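Local coordinates for protein chorismate mutase (Clostridium thermocellum, PDB 1XHO) that probably catalyses the rearrangement of chorismate to prephenate, working as a trimer of the AroH-type chorismate mutase family, at residues C[51-56]-C[85-90]; C[55-60]-C[92-97]. All coordinates share one frame; numbering follows the deposited sequence.

Interaction 1. Residues C[51-56]-C[85-90]; sequences AETQKL and AFPAIA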
ATOM      1  N   ALA C  51     -13.401  -8.090  14.909  1.00 30.41           N
ATOM      2  CA  ALA C  51     -13.418  -7.517  16.254  1.00 29.81           C
ATOM      3  C   ALA C  51     -12.029  -7.059  16.686  1.00 29.16           C
ATOM      4  O   ALA C  51     -11.878  -5.985  17.245  1.00 32.08           O
ATOM      5  CB  ALA C  51     -13.985  -8.528  17.257  1.00 29.99           C
ATOM      6  N   GLU C  52     -11.009  -7.866  16.427  1.00 31.25           N
ATOM      7  CA  GLU C  52      -9.642  -7.472  16.790  1.00 32.14           C
ATOM      8  C   GLU C  52      -9.122  -6.324  15.938  1.00 31.32           C
ATOM      9  O   GLU C  52      -8.336  -5.504  16.423  1.00 30.09           O
ATOM     10  CB  GLU C  52      -8.684  -8.664  16.746  1.00 33.57           C
ATOM     11  CG  GLU C  52      -8.956  -9.692  17.850  1.00 35.81           C
ATOM     12  CD  GLU C  52      -9.093  -9.055  19.221  1.00 37.68           C
ATOM     13  OE1 GLU C  52      -8.233  -8.225  19.583  1.00 36.62           O
ATOM     14  OE2 GLU C  52     -10.075  -9.369  19.925  1.00 41.75           O
ATOM     15  N   THR C  53      -9.579  -6.248  14.685  1.00 29.83           N
ATOM     16  CA  THR C  53      -9.238  -5.128  13.837  1.00 28.54           C
ATOM     17  C   THR C  53      -9.914  -3.860  14.354  1.00 27.45           C
ATOM     18  O   THR C  53      -9.309  -2.796  14.343  1.00 26.37           O
ATOM     19  CB  THR C  53      -9.588  -5.374  12.337  1.00 27.13           C
ATOM     20  OG1 THR C  53      -8.883  -6.525  11.863  1.00 27.18           O
ATOM     21  CG2 THR C  53      -9.198  -4.156  11.474  1.00 25.10           C
ATOM     22  N   GLN C  54     -11.158  -3.990  14.806  1.00 29.66           N
ATOM     23  CA  GLN C  54     -11.949  -2.862  15.319  1.00 30.84           C
ATOM     24  C   GLN C  54     -11.324  -2.258  16.585  1.00 29.82           C
ATOM     25  O   GLN C  54     -11.216  -1.036  16.723  1.00 26.09           O
ATOM     26  CB  GLN C  54     -13.378  -3.336  15.608  1.00 33.83           C
ATOM     27  CG  GLN C  54     -14.447  -2.227  15.635  1.00 36.15           C
ATOM     28  CD  GLN C  54     -15.872  -2.772  15.538  1.00 37.82           C
ATOM     29  OE1 GLN C  54     -16.106  -3.878  15.015  1.00 42.08           O
ATOM     30  NE2 GLN C  54     -16.834  -1.993  16.027  1.00 38.72           N
ATOM     31  N   LYS C  55     -10.904  -3.122  17.501  1.00 29.71           N
ATOM     32  CA  LYS C  55     -10.233  -2.678  18.722  1.00 30.90           C
ATOM     33  C   LYS C  55      -8.929  -1.949  18.391  1.00 30.13           C
ATOM     34  O   LYS C  55      -8.604  -0.931  19.004  1.00 31.78           O
ATOM     35  CB  LYS C  55      -9.966  -3.867  19.664  1.00 30.99           C
ATOM     36  N   LEU C  56      -8.198  -2.469  17.408  1.00 28.39           N
ATOM     37  CA  LEU C  56      -6.952  -1.858  16.956  1.00 27.95           C
ATOM     38  C   LEU C  56      -7.185  -0.463  16.366  1.00 26.46           C
ATOM     39  O   LEU C  56      -6.486   0.478  16.723  1.00 26.84           O
ATOM     40  CB  LEU C  56      -6.240  -2.778  15.946  1.00 27.05           C
ATOM     41  CG  LEU C  56      -4.954  -2.268  15.289  1.00 26.52           C
ATOM     42  CD1 LEU C  56      -3.919  -1.820  16.326  1.00 26.67           C
ATOM     43  CD2 LEU C  56      -4.377  -3.345  14.356  1.00 26.32           C
ATOM     44  N   ALA C  85     -12.152 -13.202   6.611  1.00 33.17           N
ATOM     45  CA  ALA C  85     -12.820 -11.949   6.245  1.00 32.52           C
ATOM     46  C   ALA C  85     -11.855 -10.793   5.952  1.00 32.33           C
ATOM     47  O   ALA C  85     -10.663 -10.868   6.254  1.00 35.10           O
ATOM     48  CB  ALA C  85     -13.806 -11.537   7.343  1.00 32.82           C
ATOM     49  N   PHE C  86     -12.411  -9.737   5.355  1.00 30.94           N
ATOM     50  CA  PHE C  86     -11.738  -8.461   5.137  1.00 31.95           C
ATOM     51  C   PHE C  86     -11.675  -7.680   6.454  1.00 33.44           C
ATOM     52  O   PHE C  86     -12.726  -7.347   7.021  1.00 33.46           O
ATOM     53  CB  PHE C  86     -12.531  -7.592   4.145  1.00 31.71           C
ATOM     54  CG  PHE C  86     -12.284  -7.910   2.685  1.00 32.11           C
ATOM     55  CD1 PHE C  86     -11.674  -6.973   1.853  1.00 31.25           C
ATOM     56  CD2 PHE C  86     -12.698  -9.113   2.138  1.00 31.84           C
ATOM     57  CE1 PHE C  86     -11.463  -7.241   0.519  1.00 32.62           C
ATOM     58  CE2 PHE C  86     -12.491  -9.394   0.795  1.00 31.16           C
ATOM     59  CZ  PHE C  86     -11.872  -8.462  -0.019  1.00 30.79           C
ATOM     60  N   PRO C  87     -10.461  -7.348   6.936  1.00 33.83           N
ATOM     61  CA  PRO C  87     -10.396  -6.491   8.138  1.00 33.97           C
ATOM     62  C   PRO C  87     -11.072  -5.126   7.948  1.00 33.79           C
ATOM     63  O   PRO C  87     -11.491  -4.513   8.931  1.00 32.94           O
ATOM     64  CB  PRO C  87      -8.881  -6.327   8.377  1.00 33.63           C
ATOM     65  CG  PRO C  87      -8.249  -7.482   7.668  1.00 34.22           C
ATOM     66  CD  PRO C  87      -9.114  -7.714   6.455  1.00 33.82           C
ATOM     67  N   ALA C  88     -11.169  -4.672   6.691  1.00 33.59           N
ATOM     68  CA  ALA C  88     -11.828  -3.411   6.331  1.00 33.99           C
ATOM     69  C   ALA C  88     -13.297  -3.307   6.787  1.00 33.61           C
ATOM     70  O   ALA C  88     -13.833  -2.209   6.884  1.00 31.66           O
ATOM     71  CB  ALA C  88     -11.746  -3.194   4.812  1.00 32.94           C
ATOM     72  N   ILE C  89     -13.946  -4.446   7.023  1.00 34.83           N
ATOM     73  CA  ILE C  89     -15.305  -4.473   7.591  1.00 37.60           C
ATOM     74  C   ILE C  89     -15.354  -3.777   8.967  1.00 36.53           C
ATOM     75  O   ILE C  89     -16.365  -3.140   9.303  1.00 36.72           O
ATOM     76  CB  ILE C  89     -15.841  -5.923   7.721  1.00 38.07           C
ATOM     77  CG1 ILE C  89     -16.063  -6.537   6.339  1.00 39.08           C
ATOM     78  CG2 ILE C  89     -17.161  -5.951   8.508  1.00 40.25           C
ATOM     79  CD1 ILE C  89     -16.066  -8.067   6.340  1.00 40.04           C
ATOM     80  N   ALA C  90     -14.264  -3.889   9.739  1.00 32.99           N
ATOM     81  CA  ALA C  90     -14.162  -3.253  11.058  1.00 33.12           C
ATOM     82  C   ALA C  90     -14.363  -1.743  10.986  1.00 33.10           C
ATOM     83  O   ALA C  90     -15.088  -1.184  11.805  1.00 32.19           O
ATOM     84  CB  ALA C  90     -12.828  -3.580  11.724  1.00 31.68           C
TER
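Q54 and A90 bring their CA atoms to within 4.8 Å of each other, the nearest CA pair of the two segments, where helix 46-63 meets the first turn of the short helix 89-93; both helices pack beside the mixed beta-sheet of the AroH-type chorismate mutase fold. Such proximity is possible because A90 presents nothing larger than a methyl: its CB lies 3.5 Å from Q54 N and 3.9 Å from Q54 CB. A type I turn from F86 to I89 leads into the short helix and puts P87 beside T53. With CG2 of T53 anti to its own nitrogen (OG1 chi1 -59°), that methyl touches both partners, 3.4 Å from P87 O and 3.7 Å from A90 CB. The hydroxyl is hydrogen-bonded within its own helix to the carbonyl oxygen of I49; toward P87 the same oxygen meets only carbon. No hydrogen bond joins the two segments, and the fit rests on small groups. F76 of strand 71-78 touches both T53 and P87, and I107 of the second subunit also packs on P87. The proline ring meets the threonine through P87 CB, 3.5 Å from T53 OG1.

Interaction 2. Residues C[55-60]-C[92-97]; sequences KLLKEM and RNMGWT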
ATOM      1  N   LYS C  55     -10.904  -3.122  17.501  1.00 29.71           N
ATOM      2  CA  LYS C  55     -10.233  -2.678  18.722  1.00 30.90           C
ATOM      3  C   LYS C  55      -8.929  -1.949  18.391  1.00 30.13           C
ATOM      4  O   LYS C  55      -8.604  -0.931  19.004  1.00 31.78           O
ATOM      5  CB  LYS C  55      -9.966  -3.867  19.664  1.00 30.99           C
ATOM      6  N   LEU C  56      -8.198  -2.469  17.408  1.00 28.39           N
ATOM      7  CA  LEU C  56      -6.952  -1.858  16.956  1.00 27.95           C
ATOM      8  C   LEU C  56      -7.185  -0.463  16.366  1.00 26.46           C
ATOM      9  O   LEU C  56      -6.486   0.478  16.723  1.00 26.84           O
ATOM     10  CB  LEU C  56      -6.240  -2.778  15.946  1.00 27.05           C
ATOM     11  CG  LEU C  56      -4.954  -2.268  15.289  1.00 26.52           C
ATOM     12  CD1 LEU C  56      -3.919  -1.820  16.326  1.00 26.67           C
ATOM     13  CD2 LEU C  56      -4.377  -3.345  14.356  1.00 26.32           C
ATOM     14  N   LEU C  57      -8.163  -0.334  15.472  1.00 27.17           N
ATOM     15  CA  LEU C  57      -8.514   0.969  14.884  1.00 27.86           C
ATOM     16  C   LEU C  57      -8.979   1.978  15.940  1.00 29.75           C
ATOM     17  O   LEU C  57      -8.622   3.141  15.870  1.00 30.73           O
ATOM     18  CB  LEU C  57      -9.614   0.810  13.830  1.00 27.93           C
ATOM     19  CG  LEU C  57      -9.277  -0.024  12.593  1.00 30.52           C
ATOM     20  CD1 LEU C  57     -10.547  -0.283  11.743  1.00 28.78           C
ATOM     21  CD2 LEU C  57      -8.165   0.651  11.778  1.00 30.06           C
ATOM     22  N   LYS C  58      -9.791   1.525  16.892  1.00 34.48           N
ATOM     23  CA  LYS C  58     -10.311   2.377  17.979  1.00 37.48           C
ATOM     24  C   LYS C  58      -9.154   2.900  18.834  1.00 37.53           C
ATOM     25  O   LYS C  58      -9.003   4.101  19.021  1.00 37.73           O
ATOM     26  CB  LYS C  58     -11.333   1.585  18.821  1.00 40.76           C
ATOM     27  CG  LYS C  58     -11.925   2.303  20.052  1.00 42.50           C
ATOM     28  CD  LYS C  58     -12.373   3.744  19.776  1.00 45.16           C
ATOM     29  CE  LYS C  58     -13.105   4.339  20.983  1.00 46.58           C
ATOM     30  NZ  LYS C  58     -14.495   3.807  21.142  1.00 49.08           N
ATOM     31  N   GLU C  59      -8.314   1.978  19.292  1.00 37.50           N
ATOM     32  CA  GLU C  59      -7.049   2.289  19.946  1.00 37.94           C
ATOM     33  C   GLU C  59      -6.171   3.278  19.142  1.00 37.11           C
ATOM     34  O   GLU C  59      -5.643   4.243  19.702  1.00 35.30           O
ATOM     35  CB  GLU C  59      -6.297   0.983  20.180  1.00 40.76           C
ATOM     36  CG  GLU C  59      -4.989   1.095  20.924  1.00 44.02           C
ATOM     37  CD  GLU C  59      -5.165   1.313  22.401  1.00 46.02           C
ATOM     38  OE1 GLU C  59      -5.642   2.403  22.797  1.00 48.11           O
ATOM     39  OE2 GLU C  59      -4.805   0.390  23.163  1.00 45.96           O
HETATM   40  N   MSE C  60      -6.018   3.043  17.838  1.00 35.72           N
HETATM   41  CA  MSE C  60      -5.220   3.948  16.989  1.00 35.00           C
HETATM   42  C   MSE C  60      -5.808   5.360  16.928  1.00 34.66           C
HETATM   43  O   MSE C  60      -5.069   6.347  16.979  1.00 34.83           O
HETATM   44  CB  MSE C  60      -5.083   3.395  15.573  1.00 33.20           C
HETATM   45  CG  MSE C  60      -4.181   2.189  15.484  1.00 33.37           C
HETATM   46 SE   MSE C  60      -4.193   1.421  13.695  1.00 30.84          SE
HETATM   47  CE  MSE C  60      -3.044   2.685  12.868  1.00 27.56           C
ATOM     48  N   ARG C  92     -15.943  -0.104   8.627  1.00 39.30           N
ATOM     49  CA  ARG C  92     -17.334   0.103   8.241  1.00 43.63           C
ATOM     50  C   ARG C  92     -18.293  -0.049   9.439  1.00 43.04           C
ATOM     51  O   ARG C  92     -19.214   0.739   9.581  1.00 41.17           O
ATOM     52  CB  ARG C  92     -17.732  -0.853   7.112  1.00 46.63           C
ATOM     53  CG  ARG C  92     -18.909  -0.351   6.319  1.00 51.26           C
ATOM     54  CD  ARG C  92     -19.578  -1.445   5.492  1.00 54.90           C
ATOM     55  NE  ARG C  92     -20.879  -0.993   4.997  1.00 56.02           N
ATOM     56  CZ  ARG C  92     -21.995  -0.939   5.727  1.00 57.17           C
ATOM     57  NH1 ARG C  92     -21.999  -1.318   7.003  1.00 57.89           N
ATOM     58  NH2 ARG C  92     -23.123  -0.503   5.171  1.00 57.79           N
ATOM     59  N   ASN C  93     -18.068  -1.064  10.282  1.00 44.66           N
ATOM     60  CA  ASN C  93     -18.854  -1.262  11.521  1.00 45.93           C
ATOM     61  C   ASN C  93     -18.887  -0.015  12.400  1.00 47.93           C
ATOM     62  O   ASN C  93     -19.947   0.398  12.883  1.00 49.32           O
ATOM     63  CB  ASN C  93     -18.275  -2.403  12.368  1.00 45.93           C
ATOM     64  CG  ASN C  93     -18.504  -3.768  11.767  1.00 45.00           C
ATOM     65  OD1 ASN C  93     -19.035  -3.904  10.665  1.00 44.60           O
ATOM     66  ND2 ASN C  93     -18.099  -4.800  12.499  1.00 44.31           N
HETATM   67  N   MSE C  94     -17.715   0.578  12.602  1.00 48.01           N
HETATM   68  CA  MSE C  94     -17.576   1.741  13.475  1.00 49.47           C
HETATM   69  C   MSE C  94     -17.851   3.083  12.766  1.00 46.68           C
HETATM   70  O   MSE C  94     -17.477   4.152  13.261  1.00 47.12           O
HETATM   71  CB  MSE C  94     -16.193   1.738  14.129  1.00 50.68           C
HETATM   72  CG  MSE C  94     -15.016   1.882  13.179  1.00 52.61           C
HETATM   73 SE   MSE C  94     -13.366   1.209  14.006  1.00 53.85          SE
HETATM   74  CE  MSE C  94     -13.309   2.488  15.520  1.00 53.81           C
ATOM     75  N   GLY C  95     -18.507   3.017  11.612  1.00 43.36           N
ATOM     76  CA  GLY C  95     -19.008   4.195  10.937  1.00 41.04           C
ATOM     77  C   GLY C  95     -18.026   4.920  10.046  1.00 39.89           C
ATOM     78  O   GLY C  95     -18.300   6.047   9.634  1.00 38.19           O
ATOM     79  N   TRP C  96     -16.886   4.297   9.736  1.00 38.76           N
ATOM     80  CA  TRP C  96     -15.929   4.911   8.811  1.00 38.41           C
ATOM     81  C   TRP C  96     -16.275   4.476   7.381  1.00 37.65           C
ATOM     82  O   TRP C  96     -15.594   3.652   6.768  1.00 37.76           O
ATOM     83  CB  TRP C  96     -14.471   4.591   9.180  1.00 38.66           C
ATOM     84  CG  TRP C  96     -14.042   5.068  10.556  1.00 38.40           C
ATOM     85  CD1 TRP C  96     -14.738   5.891  11.401  1.00 38.65           C
ATOM     86  CD2 TRP C  96     -12.802   4.774  11.218  1.00 38.40           C
ATOM     87  NE1 TRP C  96     -14.019   6.103  12.552  1.00 38.43           N
ATOM     88  CE2 TRP C  96     -12.826   5.434  12.464  1.00 37.77           C
ATOM     89  CE3 TRP C  96     -11.679   4.003  10.884  1.00 38.07           C
ATOM     90  CZ2 TRP C  96     -11.773   5.348  13.376  1.00 38.25           C
ATOM     91  CZ3 TRP C  96     -10.626   3.929  11.792  1.00 38.36           C
ATOM     92  CH2 TRP C  96     -10.682   4.593  13.019  1.00 38.38           C
ATOM     93  N   THR C  97     -17.358   5.056   6.875  1.00 36.32           N
ATOM     94  CA  THR C  97     -17.937   4.683   5.602  1.00 34.93           C
ATOM     95  C   THR C  97     -17.562   5.678   4.500  1.00 33.68           C
ATOM     96  O   THR C  97     -17.980   5.502   3.362  1.00 32.73           O
ATOM     97  CB  THR C  97     -19.476   4.547   5.731  1.00 36.30           C
ATOM     98  OG1 THR C  97     -20.025   5.723   6.347  1.00 38.78           O
ATOM     99  CG2 THR C  97     -19.828   3.329   6.598  1.00 36.05           C
TER
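W96, whose six-membered ring borders L57, carries the CG methylene of selenomethionine M94 on one face, 4.1 Å above the plane and over the ring centre. L57 reaches the far end of the indole: its CB lies 3.9 Å from W96 CZ3, with CD2 slightly farther from the same carbon, while the carbonyl oxygen L57 O approaches W96 CH2 obliquely at 3.8 Å. The two side chains run past each other in opposite directions, which lets the leucine lie alongside the ring end. M94 supplies the second half of the grip. Its CG is tucked between its own nitrogen and carbonyl carbon (chi1 64°), which sets the chain over the indole, and a bend at chi3 of -62° turns the methyl toward helix 46-63. SE then sits 3.8 Å from L57 CB, and CE settles 3.9 Å from K58 CA, whereas the amine end of K58 leads away. Every contact across the segments is apolar or van der Waals. Around it, M121 of strand 116-124 packs on L57, and A61 touches W96. M94 and W96 follow the end of helix 89-93: W96 N pairs with A91 O and G95 N with R92 O (3.1 Å), and G95 has a phi of 85°, a Schellman motif with glycine at C-prime.

How the interactions relate
Both contacts join helix 46-63 to helix 89-93 and its flanks, and their centres lie about 7 Å apart. Interaction 1, which engages the N-terminal side of the short helix, is the more deeply buried: three of its four touching residues are buried and none is exposed. Interaction 2 takes the C-terminal end and is partly buried, with K58 exposed. Interaction 1 sets methyl groups against the helix backbone; in 92-97 the larger M94 and W96 bridge backbones whose nearest CA atoms, of K58 and M94, are 8.6 Å apart. The two meet directly through A90 CB and L57 CD1, 4.0 Å apart, and through Q54, which touches M94 and makes a weak hydrogen bond to N93.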